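Local atomic coordinates of alginate lyase (PDB entry 3NNB), a protein that probably cleaves alginate by beta-elimination, as an alginate lyase of the helix-rich kind built on a barrel of helical hairpins. Residues A4-I8 with Y9-K13; G154-G158 with M159-A163; I321-P324 with Q325-P329; P91-K95 with L96-K100; T140-N143 with P144-Y148. One frame throughout, in Å; residues are numbered along the deposited sequence. Where two conformers were deposited one is given.

Interaction 1: residues A4-I8 with Y9-K13; sequences ANTRI and YAAEK
The turn that leads into helix 11-19 is pinned where Thr6 meets Tyr9 and Ala11. Thr6 OG1 donates to Tyr9 O at 2.8 Å, arriving from above the carbonyl plane, 56° out of it. With chi1 at 60° the hydroxyl of Thr6 lies between its own backbone N and carbonyl carbon, which turns OG1 to the helix entrance and leaves CG2 beside the N. The same OG1 lies 3.3 Å from the CB of Ala11, in the first turn of the helix after the N-cap position, Ala10. One water accepts from Ala11 N and donates to Thr6 O; another accepts from Ala4 N at 3.0 Å and donates to Ala11 O. The ring of Tyr9 leaves the turn past Ile8, whose CG2 lies 4.3 Å from Tyr9 CD1. Beyond the turn, Asp176 of helix 171-180 accepts from the backbone N of Arg7, Ile8 and Tyr9, and Tyr9 OH bonds to Glu173. Ile8 also touches helix 274-293, while Tyr9 packs on Thr109 and Leu113 of helix 98-118.

Interaction 2: residues G154-G158 with M159-A163; sequences GKNKG and MGRGA
Met159, deposited as selenomethionine, closes a type I' beta turn onto Asn156, with Lys157 and Gly158 at its corners: Met159 N donates to Asn156 O at 3.0 Å, a fairly straight bond of 160° at the hydrogen. Asn156, Lys157 and Gly158 all have positive phi, so the backbone curls back on itself within these few residues, between strand 148-151 and helix 171-180. The CB of Asn156 points toward the outgoing limb and lies 3.9 Å from Met159 O. One water accepts from Asn156 ND2 at 2.7 Å and donates to Met159 O; another bridges Lys155 O and Met159 O, so two waters reach the same carbonyl. Further out, Arg161 pairs by backbone bonds with Gly149, packs on Trp70 and bonds through NH2 to a citrate, probably from the crystallisation liquor; Gly162 N is held by Glu214. The guanidinium of Arg161 lies over Ala163, whose CB stands 3.8 Å above its plane. With its chain extended from CG to NE, Arg161 brings CD to 3.9 Å from Asn156 ND2.

Interaction 3: residues I321-P324 with Q325-P329; sequences IGKP and QSEWP
Pro324 and Glu327 are joined through the backbone where the chain, bent at Gly322 (positive phi) but extended at Lys323 and Pro324, enters the 3-10 turn 325-327. Glu327 N donates to Pro324 O at 3.0 Å, 164° at the hydrogen, from above the carbonyl plane, 44° out of it. Trp328 N repeats the step on Gln325 O, also at 3.0 Å, so two successive i+3 bonds shape the turn. The aliphatic part of Lys323 meets that of Glu327 at about a right angle: Lys323 CD lies 3.7 Å from Glu327 CB, and CG of Lys323 is almost as near. The charged ends do not meet, Lys323 NZ and Glu327 OE1 being 6.2 Å apart. Glu327 bends at chi2, -47°, which swings its carboxylate back toward Ser326; Ser326 OG donates to Glu327 OE2 at 2.7 Å on the anti lone pair. The same hydroxyl oxygen, Ser326 OG, lies 3.8 Å from Pro324 CB. Trp328 turns inward against Tyr320, Tyr330 and Trp336, while Gln325 NE2 bonds to Gln332 O. This is a proline-led 3-10 turn on the protein surface, in the link between helices 310-317 and 336-351, with its tryptophan set into an aromatic cluster.

Interaction 4: residues P91-K95 with L96-K100; sequences PELDK and LDRNK
Asp94 and Asn99 clasp the short 3-10 segment 91-95 to the start of helix 98-118. Among the side-chain hydrogen bonds, Asn99 ND2 donates to Asp94 OD1 at 2.8 Å, nearly straight at 173°, with OD1 in the plane of the amide. The oxygen is met on its anti side, and carboxylate and amide planes are 39° apart. Asp94 reaches this position with CG anti to its N, chi1 -174°. On the backbone, Leu96 N donates to Leu93 O at 3.2 Å. A water also donates to Leu93 O and accepts from Asn99 N at 2.9 Å. Along the 3-10 segment, Lys95 NZ and Glu92 OE2 form a salt bridge, while Glu92 OE1 bonds to Tyr82. A leucine in place of Asn99 would probably leave the Asp94 carboxylate without this donor and loosen the tie between segment and helix. Leu93 and Leu96 pack on strand 64-66, touching Met66. In van der Waals contact, Leu93 crosses Asn99 at about a right angle, its methyl CD1 3.6 Å from Asn99 ND2.

Interaction 5: residues T140-N143 with P144-Y148; sequences TKMN and PHLTY
His145 runs back alongside Asn143 across the turn at Pro144. From CB, chi1 of 69° sets CG between the backbone N and the carbonyl carbon, and the imidazole reaches back to Asn143. CD2 lies 3.7 Å from Asn143 CB, and NE2 at the tip bonds to Asp62, which also accepts from Asn143 ND2. On the other side of the ring, ND1 accepts from Thr147 N at 3.1 Å, a bond of 165° lying in the ring plane. A water sits 3.7 Å over the centre of one face; it donates to both Asn143 O and His145 O. Bonds at both ring nitrogens thus fix the rotation of the imidazole. A leucine in place of His145 would probably leave Thr147 N without its acceptor and Asp62 without one of its donors. Nearby, Met142, a selenomethionine, brings CE to 4.0 Å from Leu146 CD1. His145 N donates to Asn143 O at 2.9 Å, closing an inverse gamma turn centred on Pro144, in the loop between helix 121-136 and strand 148-151.

How the interactions relate
From the N terminus, interaction 1 comes first, closing the turn before helix 11-19. Interaction 4 joins a 3-10 segment to the start of helix 98-118, interaction 5 shapes the loop into strand 148-151, interaction 2 the loop after it, and interaction 3 the link before helix 336-351. All five are local and in series; none nests or crosses. Interactions 2 and 5 touch: Met159 SE lies 3.4 Å from Thr147 CG2, and Gly158 O is 3.5 Å from Tyr148 CD1. Interaction 4 is near both, its nearest atoms about 6 Å from interaction 5 and about 8 Å from interaction 2. Interactions 1 and 3 are remote, their centres 34 Å apart.

Interaction 1: residues A4-I8 with Y9-K13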
loop_
_atom_site.group_PDB
_atom_site.type_symbol
_atom_site.label_atom_id
_atom_site.label_comp_id
_atom_site.label_asym_id
_atom_site.label_seq_id
_atom_site.Cartn_x
_atom_site.Cartn_y
_atom_site.Cartn_z
ATOM N N ALA A 4 -0.015 20.498 0.456
ATOM C CA ALA A 4 0.936 19.739 -0.396
ATOM C C ALA A 4 0.203 18.977 -1.492
ATOM O O ALA A 4 -0.987 18.693 -1.359
ATOM C CB ALA A 4 1.748 18.783 0.446
ATOM N N ASN A 5 0.892 18.651 -2.573
ATOM C CA ASN A 5 0.269 17.882 -3.645
ATOM C C ASN A 5 0.244 16.357 -3.386
ATOM O O ASN A 5 0.811 15.561 -4.121
ATOM C CB ASN A 5 0.955 18.212 -4.938
ATOM C CG ASN A 5 0.180 17.733 -6.135
ATOM O OD1 ASN A 5 -1.058 17.580 -6.088
ATOM N ND2 ASN A 5 0.899 17.482 -7.219
ATOM N N THR A 6 -0.418 15.950 -2.306
ATOM C CA THR A 6 -0.549 14.532 -1.976
ATOM C C THR A 6 -1.764 13.910 -2.671
ATOM O O THR A 6 -2.804 14.569 -2.889
ATOM C CB THR A 6 -0.590 14.316 -0.462
ATOM O OG1 THR A 6 -1.692 15.006 0.135
ATOM C CG2 THR A 6 0.717 14.848 0.203
ATOM N N ARG A 7 -1.648 12.617 -2.966
ATOM C CA ARG A 7 -2.678 11.897 -3.709
ATOM C C ARG A 7 -3.421 10.870 -2.883
ATOM O O ARG A 7 -4.648 10.733 -2.992
ATOM C CB ARG A 7 -2.056 11.243 -4.956
ATOM C CG ARG A 7 -1.289 12.183 -5.858
ATOM C CD ARG A 7 -2.187 13.253 -6.456
ATOM N NE ARG A 7 -1.427 14.013 -7.454
ATOM C CZ ARG A 7 -1.928 14.821 -8.381
ATOM N NH1 ARG A 7 -3.229 15.003 -8.518
ATOM N NH2 ARG A 7 -1.078 15.459 -9.198
ATOM N N ILE A 8 -2.688 10.123 -2.065
ATOM C CA ILE A 8 -3.257 9.144 -1.142
ATOM C C ILE A 8 -3.726 9.842 0.128
ATOM O O ILE A 8 -4.853 9.632 0.597
ATOM C CB ILE A 8 -2.211 8.047 -0.779
ATOM C CG1 ILE A 8 -1.894 7.187 -2.021
ATOM C CG2 ILE A 8 -2.707 7.221 0.382
ATOM C CD1 ILE A 8 -2.879 6.111 -2.299
ATOM N N TYR A 9 -2.873 10.691 0.686
ATOM C CA TYR A 9 -3.239 11.491 1.869
ATOM C C TYR A 9 -4.107 12.664 1.397
ATOM O O TYR A 9 -3.853 13.213 0.347
ATOM C CB TYR A 9 -2.002 12.079 2.573
ATOM C CG TYR A 9 -0.970 11.094 3.116
ATOM C CD1 TYR A 9 -1.330 9.840 3.544
ATOM C CD2 TYR A 9 0.374 11.467 3.215
ATOM C CE1 TYR A 9 -0.349 8.939 4.053
ATOM C CE2 TYR A 9 1.339 10.590 3.719
ATOM C CZ TYR A 9 0.975 9.365 4.154
ATOM O OH TYR A 9 1.948 8.494 4.665
ATOM N N ALA A 10 -5.125 13.011 2.175
ATOM C CA ALA A 10 -5.988 14.176 1.926
ATOM C C ALA A 10 -5.200 15.424 2.316
ATOM O O ALA A 10 -4.950 15.644 3.518
ATOM C CB ALA A 10 -7.285 14.065 2.732
ATOM N N ALA A 11 -4.746 16.178 1.321
ATOM C CA ALA A 11 -3.773 17.244 1.555
ATOM C C ALA A 11 -4.297 18.362 2.486
ATOM O O ALA A 11 -3.553 18.859 3.332
ATOM C CB ALA A 11 -3.311 17.880 0.222
ATOM N N GLU A 12 -5.522 18.851 2.268
ATOM C CA GLU A 12 -5.971 19.960 3.123
ATOM C C GLU A 12 -6.129 19.530 4.578
ATOM O O GLU A 12 -5.771 20.280 5.493
ATOM C CB GLU A 12 -7.315 20.587 2.588
ATOM C CG GLU A 12 -7.192 21.170 1.198
ATOM N N LYS A 13 -6.695 18.353 4.818
ATOM C CA LYS A 13 -6.763 17.804 6.170
ATOM C C LYS A 13 -5.374 17.752 6.815
ATOM O O LYS A 13 -5.181 18.155 7.966
ATOM C CB LYS A 13 -7.365 16.384 6.171
ATOM C CG LYS A 13 -8.858 16.331 6.082
ATOM C CD LYS A 13 -9.344 14.840 6.000
ATOM C CE LYS A 13 -10.832 14.792 6.075
ATOM N NZ LYS A 13 -11.337 14.980 7.444
HETATM O O HOH W 1 -0.708 19.167 3.055
HETATM O O HOH W 2 -5.200 15.396 -1.464
HETATM O O HOH W 3 -6.033 12.786 -1.641
#

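Interaction 2: residues G154-G158 with M159-A163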
loop_
_atom_site.group_PDB
_atom_site.type_symbol
_atom_site.label_atom_id
_atom_site.label_comp_id
_atom_site.label_asym_id
_atom_site.label_seq_id
_atom_site.Cartn_x
_atom_site.Cartn_y
_atom_site.Cartn_z
ATOM N N GLY A 154 10.736 -24.131 -7.107
ATOM C CA GLY A 154 10.232 -25.227 -7.894
ATOM C C GLY A 154 9.122 -24.924 -8.871
ATOM O O GLY A 154 8.650 -25.849 -9.548
ATOM N N LYS A 155 8.673 -23.663 -8.950
ATOM C CA LYS A 155 7.594 -23.297 -9.820
ATOM C C LYS A 155 8.000 -22.150 -10.721
ATOM O O LYS A 155 8.938 -21.393 -10.430
ATOM C CB LYS A 155 6.370 -22.864 -9.018
ATOM C CG LYS A 155 5.859 -23.988 -8.074
ATOM C CD LYS A 155 4.494 -23.724 -7.524
ATOM C CE LYS A 155 3.380 -24.187 -8.456
ATOM N NZ LYS A 155 3.327 -25.668 -8.586
ATOM N N ASN A 156 7.253 -22.041 -11.808
ATOM C CA ASN A 156 7.359 -20.921 -12.758
ATOM C C ASN A 156 8.740 -20.764 -13.383
ATOM O O ASN A 156 9.108 -19.662 -13.804
ATOM C CB ASN A 156 6.900 -19.615 -12.064
ATOM C CG ASN A 156 5.433 -19.639 -11.659
ATOM O OD1 ASN A 156 4.650 -20.368 -12.257
ATOM N ND2 ASN A 156 5.057 -18.861 -10.627
ATOM N N LYS A 157 9.520 -21.844 -13.399
ATOM C CA LYS A 157 10.857 -21.871 -13.979
ATOM C C LYS A 157 11.744 -20.734 -13.486
ATOM O O LYS A 157 12.488 -20.125 -14.258
ATOM C CB LYS A 157 10.756 -21.856 -15.511
ATOM C CG LYS A 157 9.902 -22.999 -16.088
ATOM C CD LYS A 157 9.729 -22.882 -17.612
ATOM C CE LYS A 157 8.807 -23.990 -18.160
ATOM N NZ LYS A 157 8.585 -23.874 -19.647
ATOM N N GLY A 158 11.685 -20.468 -12.181
ATOM C CA GLY A 158 12.558 -19.483 -11.567
ATOM C C GLY A 158 12.195 -18.018 -11.796
ATOM O O GLY A 158 12.890 -17.134 -11.309
HETATM N N MSE A 159 11.112 -17.783 -12.515
HETATM C CA MSE A 159 10.622 -16.465 -12.844
HETATM C C MSE A 159 9.759 -15.915 -11.715
HETATM O O MSE A 159 9.228 -16.672 -10.945
HETATM C CB MSE A 159 9.830 -16.591 -14.140
HETATM C CG MSE A 159 9.394 -15.321 -14.801
HETATM SE SE MSE A 159 10.789 -14.216 -15.405
HETATM C CE MSE A 159 11.978 -15.421 -16.304
ATOM N N GLY A 160 9.642 -14.591 -11.623
ATOM C CA GLY A 160 8.626 -14.003 -10.794
ATOM C C GLY A 160 7.273 -14.094 -11.463
ATOM O O GLY A 160 7.077 -14.759 -12.505
ATOM N N ARG A 161 6.291 -13.398 -10.887
ATOM C CA ARG A 161 4.942 -13.474 -11.386
ATOM C C ARG A 161 4.208 -12.163 -11.098
ATOM O O ARG A 161 4.678 -11.350 -10.326
ATOM C CB ARG A 161 4.198 -14.676 -10.806
ATOM C CG ARG A 161 4.095 -14.630 -9.345
ATOM C CD ARG A 161 3.447 -15.853 -8.727
ATOM N NE ARG A 161 3.473 -15.676 -7.291
ATOM C CZ ARG A 161 2.538 -16.107 -6.443
ATOM N NH1 ARG A 161 1.512 -16.834 -6.886
ATOM N NH2 ARG A 161 2.639 -15.835 -5.151
ATOM N N GLY A 162 3.072 -11.959 -11.740
ATOM C CA GLY A 162 2.359 -10.714 -11.559
ATOM C C GLY A 162 2.149 -10.331 -10.092
ATOM O O GLY A 162 2.286 -9.157 -9.751
ATOM N N ALA A 163 1.796 -11.331 -9.244
ATOM C CA ALA A 163 1.530 -11.126 -7.819
ATOM C C ALA A 163 2.616 -10.348 -7.112
ATOM O O ALA A 163 2.347 -9.698 -6.126
ATOM C CB ALA A 163 1.296 -12.480 -7.126
HETATM O O HOH W 4 9.720 -18.985 -9.455
HETATM O O HOH W 5 6.702 -17.046 -9.496
HETATM O O HOH W 6 1.891 -18.836 -9.463
#

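Interaction 3: residues I321-P324 with Q325-P329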
loop_
_atom_site.group_PDB
_atom_site.type_symbol
_atom_site.label_atom_id
_atom_site.label_comp_id
_atom_site.label_asym_id
_atom_site.label_seq_id
_atom_site.Cartn_x
_atom_site.Cartn_y
_atom_site.Cartn_z
ATOM N N ILE A 321 -18.887 -5.507 12.091
ATOM C CA ILE A 321 -18.005 -4.725 12.933
ATOM C C ILE A 321 -18.588 -4.682 14.324
ATOM O O ILE A 321 -19.761 -4.318 14.509
ATOM C CB ILE A 321 -17.768 -3.290 12.384
ATOM C CG1 ILE A 321 -17.141 -3.350 10.994
ATOM C CG2 ILE A 321 -16.864 -2.514 13.335
ATOM C CD1 ILE A 321 -16.975 -1.977 10.313
ATOM N N GLY A 322 -17.808 -5.134 15.291
ATOM C CA GLY A 322 -18.281 -5.234 16.670
ATOM C C GLY A 322 -19.058 -6.493 17.021
ATOM O O GLY A 322 -19.487 -6.653 18.164
ATOM N N LYS A 323 -19.213 -7.407 16.064
ATOM C CA LYS A 323 -19.892 -8.689 16.266
ATOM C C LYS A 323 -18.844 -9.767 16.397
ATOM O O LYS A 323 -17.794 -9.662 15.783
ATOM C CB LYS A 323 -20.751 -8.969 15.041
ATOM C CG LYS A 323 -21.975 -9.767 15.247
ATOM C CD LYS A 323 -22.833 -9.811 13.993
ATOM C CE LYS A 323 -23.956 -8.777 14.009
ATOM N NZ LYS A 323 -24.964 -9.077 12.993
ATOM N N PRO A 324 -19.093 -10.812 17.211
ATOM C CA PRO A 324 -18.059 -11.819 17.378
ATOM C C PRO A 324 -17.777 -12.630 16.127
ATOM O O PRO A 324 -18.634 -12.729 15.219
ATOM C CB PRO A 324 -18.620 -12.759 18.462
ATOM C CG PRO A 324 -19.860 -12.174 18.896
ATOM C CD PRO A 324 -20.265 -11.029 18.083
ATOM N N GLN A 325 -16.612 -13.270 16.107
ATOM C CA GLN A 325 -16.207 -14.076 14.941
ATOM C C GLN A 325 -17.185 -15.203 14.629
ATOM O O GLN A 325 -17.323 -15.616 13.495
ATOM C CB GLN A 325 -14.761 -14.606 15.070
ATOM C CG GLN A 325 -14.375 -15.410 13.863
ATOM C CD GLN A 325 -12.885 -15.643 13.659
ATOM O OE1 GLN A 325 -12.077 -15.269 14.490
ATOM N NE2 GLN A 325 -12.541 -16.320 12.546
ATOM N N SER A 326 -17.850 -15.720 15.664
ATOM C CA SER A 326 -18.871 -16.742 15.464
ATOM C C SER A 326 -19.905 -16.383 14.430
ATOM O O SER A 326 -20.461 -17.289 13.775
ATOM C CB SER A 326 -19.590 -17.053 16.789
ATOM O OG SER A 326 -20.269 -15.948 17.330
ATOM N N GLU A 327 -20.124 -15.079 14.237
ATOM C CA GLU A 327 -21.225 -14.629 13.377
ATOM C C GLU A 327 -20.761 -14.362 11.937
ATOM O O GLU A 327 -21.581 -14.139 11.057
ATOM C CB GLU A 327 -21.866 -13.391 13.977
ATOM C CG GLU A 327 -22.384 -13.605 15.423
ATOM C CD GLU A 327 -23.180 -14.860 15.559
ATOM O OE1 GLU A 327 -24.316 -14.937 15.001
ATOM O OE2 GLU A 327 -22.665 -15.825 16.177
ATOM N N TRP A 328 -19.441 -14.326 11.738
ATOM C CA TRP A 328 -18.825 -14.127 10.423
ATOM C C TRP A 328 -18.758 -15.471 9.687
ATOM O O TRP A 328 -18.013 -16.369 10.072
ATOM C CB TRP A 328 -17.399 -13.569 10.640
ATOM C CG TRP A 328 -16.525 -13.480 9.456
ATOM C CD1 TRP A 328 -15.375 -14.177 9.266
ATOM C CD2 TRP A 328 -16.622 -12.555 8.370
ATOM N NE1 TRP A 328 -14.773 -13.799 8.086
ATOM C CE2 TRP A 328 -15.519 -12.798 7.513
ATOM C CE3 TRP A 328 -17.538 -11.567 8.017
ATOM C CZ2 TRP A 328 -15.326 -12.095 6.325
ATOM C CZ3 TRP A 328 -17.338 -10.877 6.828
ATOM C CH2 TRP A 328 -16.230 -11.140 6.005
ATOM N N PRO A 329 -19.561 -15.625 8.615
ATOM C CA PRO A 329 -19.716 -16.917 7.973
ATOM C C PRO A 329 -18.678 -17.233 6.872
ATOM O O PRO A 329 -18.991 -17.905 5.903
ATOM C CB PRO A 329 -21.134 -16.828 7.411
ATOM C CG PRO A 329 -21.257 -15.343 7.013
ATOM C CD PRO A 329 -20.478 -14.604 8.042
#

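Interaction 4: residues P91-K95 with L96-K100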
loop_
_atom_site.group_PDB
_atom_site.type_symbol
_atom_site.label_atom_id
_atom_site.label_comp_id
_atom_site.label_asym_id
_atom_site.label_seq_id
_atom_site.Cartn_x
_atom_site.Cartn_y
_atom_site.Cartn_z
ATOM N N PRO A 91 8.358 -17.955 6.866
ATOM C CA PRO A 91 9.401 -17.021 7.299
ATOM C C PRO A 91 10.635 -16.997 6.401
ATOM O O PRO A 91 11.433 -16.066 6.522
ATOM C CB PRO A 91 9.723 -17.494 8.715
ATOM C CG PRO A 91 9.215 -18.861 8.808
ATOM C CD PRO A 91 8.036 -18.959 7.885
ATOM N N GLU A 92 10.825 -18.002 5.555
ATOM C CA GLU A 92 11.916 -17.985 4.559
ATOM C C GLU A 92 11.883 -16.769 3.701
ATOM O O GLU A 92 12.882 -16.385 3.150
ATOM C CB GLU A 92 11.833 -19.204 3.611
ATOM C CG GLU A 92 12.194 -20.489 4.264
ATOM C CD GLU A 92 12.284 -21.611 3.262
ATOM O OE1 GLU A 92 11.334 -21.846 2.497
ATOM O OE2 GLU A 92 13.307 -22.288 3.256
ATOM N N LEU A 93 10.713 -16.168 3.543
ATOM C CA LEU A 93 10.645 -14.963 2.701
ATOM C C LEU A 93 11.589 -13.840 3.137
ATOM O O LEU A 93 12.014 -13.009 2.317
ATOM C CB LEU A 93 9.209 -14.495 2.565
ATOM C CG LEU A 93 8.588 -13.756 3.750
ATOM C CD1 LEU A 93 8.993 -12.254 3.749
ATOM C CD2 LEU A 93 7.073 -13.903 3.639
ATOM N N ASP A 94 11.977 -13.861 4.409
ATOM C CA ASP A 94 12.841 -12.837 4.997
ATOM C C ASP A 94 14.251 -12.866 4.424
ATOM O O ASP A 94 14.976 -11.884 4.546
ATOM C CB ASP A 94 12.898 -13.019 6.514
ATOM C CG ASP A 94 13.663 -11.907 7.191
ATOM O OD1 ASP A 94 13.262 -10.737 6.994
ATOM O OD2 ASP A 94 14.661 -12.200 7.894
ATOM N N LYS A 95 14.640 -13.979 3.792
ATOM C CA LYS A 95 15.979 -14.120 3.212
ATOM C C LYS A 95 16.173 -13.270 1.955
ATOM O O LYS A 95 17.308 -13.014 1.535
ATOM C CB LYS A 95 16.260 -15.584 2.830
ATOM C CG LYS A 95 16.307 -16.566 3.986
ATOM C CD LYS A 95 16.469 -18.024 3.424
ATOM C CE LYS A 95 16.071 -19.144 4.438
ATOM N NZ LYS A 95 15.662 -20.439 3.734
ATOM N N LEU A 96 15.071 -12.889 1.330
ATOM C CA LEU A 96 15.113 -12.167 0.051
ATOM C C LEU A 96 14.847 -10.672 0.304
ATOM O O LEU A 96 15.208 -10.176 1.358
ATOM C CB LEU A 96 14.165 -12.832 -0.930
ATOM C CG LEU A 96 14.439 -14.312 -1.183
ATOM C CD1 LEU A 96 13.487 -14.877 -2.249
ATOM C CD2 LEU A 96 15.923 -14.500 -1.601
ATOM N N ASP A 97 14.300 -9.943 -0.673
ATOM C CA ASP A 97 14.256 -8.480 -0.611
ATOM C C ASP A 97 13.033 -7.839 0.047
ATOM O O ASP A 97 13.030 -6.637 0.309
ATOM C CB ASP A 97 14.393 -7.904 -2.034
ATOM C CG ASP A 97 15.756 -8.148 -2.655
ATOM O OD1 ASP A 97 16.740 -8.211 -1.879
ATOM O OD2 ASP A 97 15.818 -8.248 -3.904
ATOM N N ARG A 98 11.968 -8.608 0.238
ATOM C CA ARG A 98 10.636 -8.036 0.596
ATOM C C ARG A 98 10.662 -7.238 1.890
ATOM O O ARG A 98 10.110 -6.116 1.949
ATOM C CB ARG A 98 9.572 -9.130 0.736
ATOM C CG ARG A 98 8.241 -8.628 1.209
ATOM C CD ARG A 98 7.632 -7.707 0.196
ATOM N NE ARG A 98 6.325 -7.179 0.608
ATOM C CZ ARG A 98 6.150 -6.060 1.311
ATOM N NH1 ARG A 98 7.172 -5.355 1.726
ATOM N NH2 ARG A 98 4.909 -5.642 1.584
ATOM N N ASN A 99 11.270 -7.799 2.927
ATOM C CA ASN A 99 11.299 -7.106 4.234
ATOM C C ASN A 99 12.239 -5.925 4.261
ATOM O O ASN A 99 11.956 -4.943 4.925
ATOM C CB ASN A 99 11.564 -8.097 5.382
ATOM C CG ASN A 99 10.360 -9.055 5.619
ATOM O OD1 ASN A 99 9.239 -8.757 5.201
ATOM N ND2 ASN A 99 10.609 -10.197 6.291
ATOM N N LYS A 100 13.325 -5.978 3.509
ATOM C CA LYS A 100 14.201 -4.823 3.373
ATOM C C LYS A 100 13.472 -3.685 2.650
ATOM O O LYS A 100 13.540 -2.526 3.073
ATOM C CB LYS A 100 15.502 -5.164 2.634
ATOM C CG LYS A 100 16.474 -6.192 3.267
ATOM C CD LYS A 100 16.782 -5.961 4.685
ATOM C CE LYS A 100 18.042 -6.791 5.139
ATOM N NZ LYS A 100 19.341 -5.969 5.113
HETATM O O HOH W 7 12.609 -10.333 2.819
#

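Interaction 5: residues T140-N143 with P144-Y148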
loop_
_atom_site.group_PDB
_atom_site.type_symbol
_atom_site.label_atom_id
_atom_site.label_comp_id
_atom_site.label_asym_id
_atom_site.label_seq_id
_atom_site.Cartn_x
_atom_site.Cartn_y
_atom_site.Cartn_z
ATOM N N THR A 140 24.313 -0.050 -5.155
ATOM C CA THR A 140 23.306 -0.721 -4.325
ATOM C C THR A 140 21.857 -0.642 -4.878
ATOM O O THR A 140 20.949 -1.274 -4.333
ATOM C CB THR A 140 23.261 -0.177 -2.898
ATOM O OG1 THR A 140 23.057 1.246 -2.909
ATOM C CG2 THR A 140 24.527 -0.554 -2.115
ATOM N N LYS A 141 21.638 0.069 -5.974
ATOM C CA LYS A 141 20.267 0.386 -6.344
ATOM C C LYS A 141 19.464 -0.804 -6.881
ATOM O O LYS A 141 19.991 -1.748 -7.470
ATOM C CB LYS A 141 20.210 1.483 -7.378
ATOM C CG LYS A 141 20.761 1.085 -8.722
ATOM C CD LYS A 141 20.665 2.233 -9.689
ATOM C CE LYS A 141 21.316 1.911 -11.005
ATOM N NZ LYS A 141 21.460 3.181 -11.785
HETATM N N MSE A 142 18.166 -0.711 -6.647
HETATM C CA MSE A 142 17.205 -1.665 -7.192
HETATM C C MSE A 142 16.843 -1.262 -8.624
HETATM O O MSE A 142 16.478 -0.132 -8.869
HETATM C CB MSE A 142 15.950 -1.725 -6.335
HETATM C CG MSE A 142 14.869 -2.615 -6.888
HETATM SE SE MSE A 142 13.270 -2.642 -5.796
HETATM C CE MSE A 142 11.980 -3.046 -7.184
ATOM N N ASN A 143 16.949 -2.194 -9.566
ATOM C CA ASN A 143 16.465 -1.946 -10.935
ATOM C C ASN A 143 14.960 -1.708 -10.953
ATOM O O ASN A 143 14.226 -2.304 -10.157
ATOM C CB ASN A 143 16.900 -3.054 -11.872
ATOM C CG ASN A 143 18.391 -3.136 -12.016
ATOM O OD1 ASN A 143 19.081 -2.115 -11.958
ATOM N ND2 ASN A 143 18.906 -4.356 -12.215
ATOM N N PRO A 144 14.479 -0.854 -11.869
ATOM C CA PRO A 144 13.063 -0.483 -11.838
ATOM C C PRO A 144 12.150 -1.477 -12.590
ATOM O O PRO A 144 11.550 -1.141 -13.614
ATOM C CB PRO A 144 13.052 0.914 -12.488
ATOM C CG PRO A 144 14.179 0.847 -13.422
ATOM C CD PRO A 144 15.253 0.053 -12.747
ATOM N N HIS A 145 12.053 -2.685 -12.032
ATOM C CA HIS A 145 11.163 -3.740 -12.520
ATOM C C HIS A 145 11.017 -4.807 -11.453
ATOM O O HIS A 145 11.805 -4.885 -10.528
ATOM C CB HIS A 145 11.693 -4.378 -13.795
ATOM C CG HIS A 145 12.930 -5.188 -13.596
ATOM N ND1 HIS A 145 12.897 -6.521 -13.211
ATOM C CD2 HIS A 145 14.233 -4.862 -13.724
ATOM C CE1 HIS A 145 14.130 -6.972 -13.123
ATOM N NE2 HIS A 145 14.958 -5.986 -13.415
ATOM N N LEU A 146 9.983 -5.629 -11.596
ATOM C CA LEU A 146 9.718 -6.719 -10.669
ATOM C C LEU A 146 9.555 -8.043 -11.452
ATOM O O LEU A 146 8.713 -8.873 -11.141
ATOM C CB LEU A 146 8.481 -6.397 -9.795
ATOM C CG LEU A 146 8.781 -5.412 -8.642
ATOM C CD1 LEU A 146 8.580 -3.999 -9.166
ATOM C CD2 LEU A 146 7.886 -5.653 -7.459
ATOM N N THR A 147 10.450 -8.291 -12.420
ATOM C CA THR A 147 10.463 -9.556 -13.132
ATOM C C THR A 147 10.605 -10.750 -12.196
ATOM O O THR A 147 10.043 -11.830 -12.478
ATOM C CB THR A 147 11.556 -9.542 -14.233
ATOM O OG1 THR A 147 11.258 -8.456 -15.104
ATOM C CG2 THR A 147 11.569 -10.888 -15.026
ATOM N N TYR A 148 11.306 -10.559 -11.068
ATOM C CA TYR A 148 11.544 -11.652 -10.123
ATOM C C TYR A 148 10.810 -11.453 -8.795
ATOM O O TYR A 148 11.230 -11.958 -7.780
ATOM C CB TYR A 148 13.040 -11.905 -9.962
ATOM C CG TYR A 148 13.651 -12.340 -11.296
ATOM C CD1 TYR A 148 13.550 -13.671 -11.712
ATOM C CD2 TYR A 148 14.243 -11.428 -12.157
ATOM C CE1 TYR A 148 14.049 -14.072 -12.958
ATOM C CE2 TYR A 148 14.720 -11.818 -13.386
ATOM C CZ TYR A 148 14.651 -13.154 -13.779
ATOM O OH TYR A 148 15.131 -13.552 -15.042
HETATM O O HOH W 8 14.464 -5.008 -9.867
#